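Local coordinates for 2,3-dimethylmalate lyase (Aspergillus niger, PDB 3FA4), which belongs to the phosphoenolpyruvate phosphomutase family, a TIM-barrel group of enzymes, and holds a magnesium ion in its barrel, at residues H113-V118 / I158-S163; G24-L29 / F240-P245. All blocks are in the same frame, centred on the assembly; numbering follows the deposited sequence.

Contact 1. Residues H113-V118 / I158-S163; sequences HIEDQV and IARTDS
The carboxylate of D116 grips the chain beyond R160 with both oxygens, and this is the tightly packed end of the contact. OD1 takes the backbone N-H of D162 on its syn lone pair, OD1 to N 2.8 Å and almost straight at 177°. OD2 receives the T161 hydroxyl, OD2 to OG1 2.5 Å, from a position tilted out of the carboxylate plane. With chi1 of D116 at 52°, CG sits between backbone N and carbonyl carbon, which turns the group towards both donors. R175 adds a salt bridge to OD2, and T161 OG1 in turn accepts from S163 N in an ST turn. Just upstream the strands pair: I114 N bonds to I158 O at 3.1 Å and R160 N to I114 O at 3.0 Å. These are neighbouring parallel strands of the barrel, 111-114 and 156-161, joined by a beta-alpha-beta crossover through helix 134-151. H113 and I158 share one face, where H113 NE2 bonds to Y43 OH; I114 and A159 take the other, against that helix. The charged side is the one that opens, with R160 and Q117 partly exposed. R160 leaves its backbone with CG anti to N (chi1 174°), bends further out, at chi3, and holds D162 side-on, NE to OD2 at 3.0 Å and NH2 to OD1. E115, its side chain about 4 Å from the magnesium ion, stacks its carboxylate nearly parallel to the guanidinium. OE1 sits over one face, 3.5 Å from R160 NE, so this salt bridge works through charge alone. Q117 crosses D162 at roughly a right angle, NE2 to CG 3.8 Å, while its amide donates to E115 OE2.

Contact 2. Residues G24-L29 / F240-P245; sequences GVYDGL and FAALGP
The hydroxyl of S30, in the first turn of helix 28-37, is gripped by both Y26 N and D27 OD1, and it pins the bend from which Y26 reaches across to A242 and L243. D27 is the N-cap of that helix. Its OD1 also lies 3.7 Å above one face of the Y26 ring, towards the rim, while L243 comes in on the opposite face. There L243 CD2 makes a CH-pi contact 4.0 Å from the centroid of the Y26 ring, only 16° off the normal. L243 CG touches the same side of the ring, 3.7 Å from Y26 CD1. Chi1 of Y26, 64°, places CG between its backbone N and carbonyl carbon, and the ring then presents a face to L243. A242 takes the edge instead: its CB lies near the ring plane, 4.1 Å from Y26 CE1. In barrel terms the first strand, 20-25, meets the turn that leads from the last strand, 235-238, into helix 243-260. Helix 243-260 of the second subunit comes across to this one, its V247 against L29 and its M254 against A242, consistent with the helix swapping between barrels known in this superfamily, and S52 OG of that subunit bonds to D27 OD2. No hydrogen bond spans the two segments themselves; the A242 methyl rests on the G24 carbonyl, CB to O 3.5 Å. L243 is forked between two rings, its other methyl, CD1, sitting 4.2 Å above the centre of the F240 ring.

Both contacts are buried and reach the same parallel barrel sheet, but on opposite sides of the chain's centre, with centres 22 Å apart and no touch between them. Contact 1 joins two adjacent strands directly, through backbone bonds and then a cluster of carboxylates, a threonine hydroxyl and an arginine, with E115 close to the magnesium ion. Contact 2 joins the end of the first strand to the turn after the last one, and there the segments meet mainly through aliphatic and aromatic surfaces, with no hydrogen bond between them. Their surroundings differ too: 113-118 and 158-163 touch no other protein chain, whereas 24-29 and 240-245 border the second subunit. Some side chains of contact 1 are partly exposed; all those touching in contact 2 are buried.

Contact 1. Residues H113-V118 / I158-S163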
ATOM      1  N   HIS B 113      15.822  -4.513  14.482  1.00 32.80           N
ATOM      2  CA  HIS B 113      17.079  -5.244  14.245  1.00 35.37           C
ATOM      3  C   HIS B 113      17.416  -5.530  12.775  1.00 35.70           C
ATOM      4  O   HIS B 113      16.536  -5.763  12.011  1.00 36.38           O
ATOM      5  CB  HIS B 113      17.253  -6.522  15.107  1.00 35.13           C
ATOM      6  CG  HIS B 113      16.072  -7.434  15.122  1.00 35.82           C
ATOM      7  ND1 HIS B 113      15.789  -8.328  14.090  1.00 35.68           N
ATOM      8  CD2 HIS B 113      15.113  -7.626  16.063  1.00 32.97           C
ATOM      9  CE1 HIS B 113      14.690  -9.008  14.387  1.00 31.31           C
ATOM     10  NE2 HIS B 113      14.260  -8.607  15.578  1.00 36.76           N
ATOM     11  N   ILE B 114      18.713  -5.566  12.455  1.00 37.24           N
ATOM     12  CA  ILE B 114      19.255  -5.907  11.102  1.00 37.22           C
ATOM     13  C   ILE B 114      20.307  -7.033  11.206  1.00 36.77           C
ATOM     14  O   ILE B 114      21.186  -6.967  12.056  1.00 35.73           O
ATOM     15  CB  ILE B 114      19.824  -4.622  10.396  1.00 38.12           C
ATOM     16  CG1 ILE B 114      18.734  -4.018   9.527  1.00 38.42           C
ATOM     17  CG2 ILE B 114      21.050  -4.908   9.498  1.00 34.40           C
ATOM     18  CD1 ILE B 114      19.121  -2.806   9.024  1.00 41.87           C
ATOM     19  N   GLU B 115      20.161  -8.073  10.395  1.00 36.15           N
ATOM     20  CA  GLU B 115      20.953  -9.300  10.540  1.00 37.57           C
ATOM     21  C   GLU B 115      21.947  -9.551   9.387  1.00 38.22           C
ATOM     22  O   GLU B 115      21.959  -8.792   8.367  1.00 40.21           O
ATOM     23  CB  GLU B 115      20.038 -10.528  10.766  1.00 37.45           C
ATOM     24  CG  GLU B 115      19.185 -10.886   9.595  1.00 39.07           C
ATOM     25  CD  GLU B 115      17.888 -11.668   9.937  1.00 39.72           C
ATOM     26  OE1 GLU B 115      16.997 -11.130  10.609  1.00 37.23           O
ATOM     27  OE2 GLU B 115      17.685 -12.802   9.398  1.00 43.37           O
ATOM     28  N   ASP B 116      22.794 -10.591   9.545  1.00 37.35           N
ATOM     29  CA  ASP B 116      23.925 -10.841   8.628  1.00 36.52           C
ATOM     30  C   ASP B 116      23.641 -11.931   7.533  1.00 36.35           C
ATOM     31  O   ASP B 116      24.546 -12.374   6.808  1.00 34.72           O
ATOM     32  CB  ASP B 116      25.208 -11.116   9.430  1.00 36.21           C
ATOM     33  CG  ASP B 116      25.026 -12.194  10.452  1.00 35.92           C
ATOM     34  OD1 ASP B 116      23.868 -12.635  10.648  1.00 38.91           O
ATOM     35  OD2 ASP B 116      26.023 -12.605  11.059  1.00 35.83           O
ATOM     36  N   GLN B 117      22.367 -12.297   7.412  1.00 36.63           N
ATOM     37  CA  GLN B 117      21.930 -13.248   6.418  1.00 40.14           C
ATOM     38  C   GLN B 117      21.857 -12.611   5.038  1.00 40.96           C
ATOM     39  O   GLN B 117      21.936 -11.382   4.900  1.00 41.57           O
ATOM     40  CB  GLN B 117      20.577 -13.867   6.800  1.00 40.57           C
ATOM     41  CG  GLN B 117      20.609 -14.711   8.077  1.00 42.95           C
ATOM     42  CD  GLN B 117      19.467 -15.715   8.125  1.00 44.60           C
ATOM     43  OE1 GLN B 117      19.537 -16.761   7.531  1.00 44.75           O
ATOM     44  NE2 GLN B 117      18.430 -15.396   8.844  1.00 47.57           N
ATOM     45  N   VAL B 118      21.772 -13.472   4.027  1.00 42.04           N
ATOM     46  CA  VAL B 118      21.564 -13.062   2.642  1.00 43.04           C
ATOM     47  C   VAL B 118      20.086 -12.685   2.522  1.00 43.27           C
ATOM     48  O   VAL B 118      19.231 -13.203   3.258  1.00 41.85           O
ATOM     49  CB  VAL B 118      21.938 -14.170   1.651  1.00 42.51           C
ATOM     50  CG1 VAL B 118      21.678 -13.714   0.238  1.00 47.06           C
ATOM     51  CG2 VAL B 118      23.395 -14.455   1.739  1.00 41.28           C
ATOM     52  N   ILE B 158      19.683  -2.216  16.421  1.00 35.94           N
ATOM     53  CA  ILE B 158      20.080  -3.482  17.007  1.00 33.45           C
ATOM     54  C   ILE B 158      20.805  -4.302  15.959  1.00 34.52           C
ATOM     55  O   ILE B 158      20.266  -4.421  14.884  1.00 36.28           O
ATOM     56  CB  ILE B 158      18.903  -4.241  17.596  1.00 32.80           C
ATOM     57  CG1 ILE B 158      18.054  -3.290  18.500  1.00 29.51           C
ATOM     58  CG2 ILE B 158      19.450  -5.460  18.307  1.00 31.05           C
ATOM     59  CD1 ILE B 158      16.910  -3.901  19.305  1.00 29.25           C
ATOM     60  N   ALA B 159      22.023  -4.799  16.267  1.00 33.90           N
ATOM     61  CA  ALA B 159      22.829  -5.632  15.378  1.00 33.91           C
ATOM     62  C   ALA B 159      22.611  -7.109  15.741  1.00 34.16           C
ATOM     63  O   ALA B 159      22.965  -7.563  16.800  1.00 35.21           O
ATOM     64  CB  ALA B 159      24.334  -5.235  15.457  1.00 32.08           C
ATOM     65  N   ARG B 160      21.956  -7.846  14.864  1.00 34.82           N
ATOM     66  CA  ARG B 160      21.725  -9.250  15.039  1.00 34.25           C
ATOM     67  C   ARG B 160      22.700 -10.075  14.188  1.00 33.49           C
ATOM     68  O   ARG B 160      23.047  -9.698  13.057  1.00 33.21           O
ATOM     69  CB  ARG B 160      20.282  -9.542  14.625  1.00 35.05           C
ATOM     70  CG  ARG B 160      19.956 -10.977  14.627  1.00 33.54           C
ATOM     71  CD  ARG B 160      18.549 -11.159  14.316  1.00 36.68           C
ATOM     72  NE  ARG B 160      18.352 -12.414  13.622  1.00 36.24           N
ATOM     73  CZ  ARG B 160      17.235 -13.128  13.658  1.00 33.43           C
ATOM     74  NH1 ARG B 160      16.189 -12.699  14.331  1.00 31.23           N
ATOM     75  NH2 ARG B 160      17.170 -14.258  12.983  1.00 31.99           N
ATOM     76  N   THR B 161      23.120 -11.197  14.750  1.00 33.18           N
ATOM     77  CA  THR B 161      23.910 -12.156  14.047  1.00 33.83           C
ATOM     78  C   THR B 161      23.337 -13.544  14.130  1.00 35.10           C
ATOM     79  O   THR B 161      22.953 -14.051  15.209  1.00 34.76           O
ATOM     80  CB  THR B 161      25.402 -12.123  14.372  1.00 35.52           C
ATOM     81  OG1 THR B 161      26.083 -13.042  13.522  1.00 34.04           O
ATOM     82  CG2 THR B 161      25.739 -12.367  15.914  1.00 34.33           C
ATOM     83  N   ASP B 162      23.187 -14.113  12.921  1.00 34.99           N
ATOM     84  CA  ASP B 162      22.639 -15.446  12.788  1.00 35.65           C
ATOM     85  C   ASP B 162      23.739 -16.449  12.569  1.00 35.75           C
ATOM     86  O   ASP B 162      23.455 -17.560  12.106  1.00 35.85           O
ATOM     87  CB  ASP B 162      21.604 -15.494  11.668  1.00 34.92           C
ATOM     88  CG  ASP B 162      20.349 -14.739  12.032  1.00 35.23           C
ATOM     89  OD1 ASP B 162      19.453 -15.291  12.698  1.00 39.13           O
ATOM     90  OD2 ASP B 162      20.276 -13.570  11.705  1.00 36.84           O
ATOM     91  N   SER B 163      24.982 -16.067  12.905  1.00 35.50           N
ATOM     92  CA  SER B 163      26.175 -16.918  12.591  1.00 35.73           C
ATOM     93  C   SER B 163      26.511 -18.024  13.561  1.00 36.06           C
ATOM     94  O   SER B 163      27.347 -18.829  13.232  1.00 36.98           O
ATOM     95  CB  SER B 163      27.420 -16.082  12.376  1.00 35.76           C
ATOM     96  OG  SER B 163      27.755 -15.421  13.564  1.00 35.54           O
TER

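Contact 2. Residues G24-L29 / F240-P245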
ATOM      1  N   GLY B  24       6.162 -10.353  22.038  1.00 36.13           N
ATOM      2  CA  GLY B  24       6.051 -10.341  20.584  1.00 35.85           C
ATOM      3  C   GLY B  24       4.594 -10.204  20.161  1.00 37.38           C
ATOM      4  O   GLY B  24       3.722 -11.029  20.534  1.00 38.57           O
ATOM      5  N   VAL B  25       4.323  -9.152  19.396  1.00 36.85           N
ATOM      6  CA  VAL B  25       3.027  -8.885  18.771  1.00 36.02           C
ATOM      7  C   VAL B  25       3.170  -8.801  17.227  1.00 36.20           C
ATOM      8  O   VAL B  25       4.275  -8.721  16.703  1.00 36.92           O
ATOM      9  CB  VAL B  25       2.328  -7.653  19.349  1.00 35.32           C
ATOM     10  CG1 VAL B  25       2.177  -7.784  20.827  1.00 33.96           C
ATOM     11  CG2 VAL B  25       2.949  -6.318  18.832  1.00 34.70           C
ATOM     12  N   TYR B  26       2.064  -8.913  16.508  1.00 36.72           N
ATOM     13  CA  TYR B  26       2.126  -9.141  15.040  1.00 36.68           C
ATOM     14  C   TYR B  26       1.019  -8.428  14.234  1.00 36.97           C
ATOM     15  O   TYR B  26       0.971  -8.531  13.018  1.00 35.49           O
ATOM     16  CB  TYR B  26       2.153 -10.635  14.719  1.00 35.88           C
ATOM     17  CG  TYR B  26       0.911 -11.375  15.129  1.00 37.50           C
ATOM     18  CD1 TYR B  26       0.777 -11.942  16.390  1.00 34.23           C
ATOM     19  CD2 TYR B  26      -0.137 -11.496  14.259  1.00 34.85           C
ATOM     20  CE1 TYR B  26      -0.427 -12.587  16.759  1.00 32.87           C
ATOM     21  CE2 TYR B  26      -1.293 -12.101  14.626  1.00 39.43           C
ATOM     22  CZ  TYR B  26      -1.422 -12.662  15.880  1.00 35.22           C
ATOM     23  OH  TYR B  26      -2.596 -13.279  16.135  1.00 37.86           O
ATOM     24  N   ASP B  27       0.160  -7.691  14.950  1.00 36.41           N
ATOM     25  CA  ASP B  27      -1.026  -7.063  14.390  1.00 37.34           C
ATOM     26  C   ASP B  27      -1.695  -6.093  15.389  1.00 37.42           C
ATOM     27  O   ASP B  27      -1.245  -5.927  16.543  1.00 37.62           O
ATOM     28  CB  ASP B  27      -2.000  -8.119  13.797  1.00 36.37           C
ATOM     29  CG  ASP B  27      -2.906  -8.799  14.829  1.00 38.04           C
ATOM     30  OD1 ASP B  27      -2.577  -8.922  16.050  1.00 38.21           O
ATOM     31  OD2 ASP B  27      -3.979  -9.290  14.389  1.00 36.10           O
ATOM     32  N   GLY B  28      -2.767  -5.450  14.953  1.00 37.71           N
ATOM     33  CA  GLY B  28      -3.444  -4.486  15.800  1.00 37.01           C
ATOM     34  C   GLY B  28      -3.948  -5.076  17.078  1.00 36.90           C
ATOM     35  O   GLY B  28      -3.751  -4.490  18.119  1.00 38.24           O
ATOM     36  N   LEU B  29      -4.582  -6.237  16.980  1.00 35.75           N
ATOM     37  CA  LEU B  29      -5.225  -6.991  18.047  1.00 36.19           C
ATOM     38  C   LEU B  29      -4.328  -7.493  19.154  1.00 35.84           C
ATOM     39  O   LEU B  29      -4.658  -7.350  20.325  1.00 36.04           O
ATOM     40  CB  LEU B  29      -5.892  -8.251  17.429  1.00 37.04           C
ATOM     41  CG  LEU B  29      -7.383  -8.201  17.184  1.00 39.44           C
ATOM     42  CD1 LEU B  29      -7.843  -9.526  16.746  1.00 42.25           C
ATOM     43  CD2 LEU B  29      -8.059  -7.806  18.494  1.00 39.35           C
ATOM     44  N   PHE B 240       6.828 -15.189  20.234  1.00 37.19           N
ATOM     45  CA  PHE B 240       5.605 -16.036  20.235  1.00 37.03           C
ATOM     46  C   PHE B 240       4.590 -15.871  21.393  1.00 36.06           C
ATOM     47  O   PHE B 240       3.680 -16.657  21.520  1.00 35.97           O
ATOM     48  CB  PHE B 240       6.020 -17.468  20.142  1.00 38.43           C
ATOM     49  CG  PHE B 240       6.154 -17.917  18.782  1.00 41.65           C
ATOM     50  CD1 PHE B 240       7.195 -17.419  17.985  1.00 45.68           C
ATOM     51  CD2 PHE B 240       5.261 -18.825  18.276  1.00 43.80           C
ATOM     52  CE1 PHE B 240       7.322 -17.791  16.668  1.00 45.20           C
ATOM     53  CE2 PHE B 240       5.356 -19.227  16.985  1.00 43.89           C
ATOM     54  CZ  PHE B 240       6.400 -18.710  16.157  1.00 44.72           C
ATOM     55  N   ALA B 241       4.706 -14.837  22.204  1.00 36.51           N
ATOM     56  CA  ALA B 241       3.824 -14.687  23.367  1.00 36.76           C
ATOM     57  C   ALA B 241       2.344 -14.652  22.986  1.00 37.41           C
ATOM     58  O   ALA B 241       1.510 -15.132  23.718  1.00 38.60           O
ATOM     59  CB  ALA B 241       4.210 -13.419  24.180  1.00 37.87           C
ATOM     60  N   ALA B 242       2.041 -14.145  21.787  1.00 38.23           N
ATOM     61  CA  ALA B 242       0.690 -13.930  21.289  1.00 36.00           C
ATOM     62  C   ALA B 242       0.332 -14.955  20.234  1.00 35.81           C
ATOM     63  O   ALA B 242      -0.794 -15.474  20.203  1.00 35.28           O
ATOM     64  CB  ALA B 242       0.587 -12.489  20.709  1.00 35.13           C
ATOM     65  N   LEU B 243       1.299 -15.301  19.396  1.00 36.34           N
ATOM     66  CA  LEU B 243       1.062 -16.234  18.265  1.00 35.64           C
ATOM     67  C   LEU B 243       0.702 -17.627  18.725  1.00 36.21           C
ATOM     68  O   LEU B 243      -0.268 -18.225  18.231  1.00 38.28           O
ATOM     69  CB  LEU B 243       2.268 -16.340  17.343  1.00 34.51           C
ATOM     70  CG  LEU B 243       2.519 -15.258  16.327  1.00 35.02           C
ATOM     71  CD1 LEU B 243       3.982 -15.160  15.928  1.00 34.48           C
ATOM     72  CD2 LEU B 243       1.718 -15.517  15.122  1.00 31.02           C
ATOM     73  N   GLY B 244       1.485 -18.179  19.635  1.00 35.99           N
ATOM     74  CA  GLY B 244       1.254 -19.542  20.073  1.00 35.65           C
ATOM     75  C   GLY B 244      -0.146 -19.702  20.608  1.00 35.21           C
ATOM     76  O   GLY B 244      -0.910 -20.453  20.031  1.00 35.87           O
ATOM     77  N   PRO B 245      -0.490 -19.010  21.723  1.00 34.76           N
ATOM     78  CA  PRO B 245      -1.855 -18.912  22.220  1.00 33.69           C
ATOM     79  C   PRO B 245      -2.909 -18.653  21.152  1.00 34.82           C
ATOM     80  O   PRO B 245      -3.898 -19.362  21.131  1.00 36.54           O
ATOM     81  CB  PRO B 245      -1.749 -17.732  23.169  1.00 34.98           C
ATOM     82  CG  PRO B 245      -0.395 -17.969  23.843  1.00 33.23           C
ATOM     83  CD  PRO B 245       0.443 -18.279  22.610  1.00 34.67           C
TER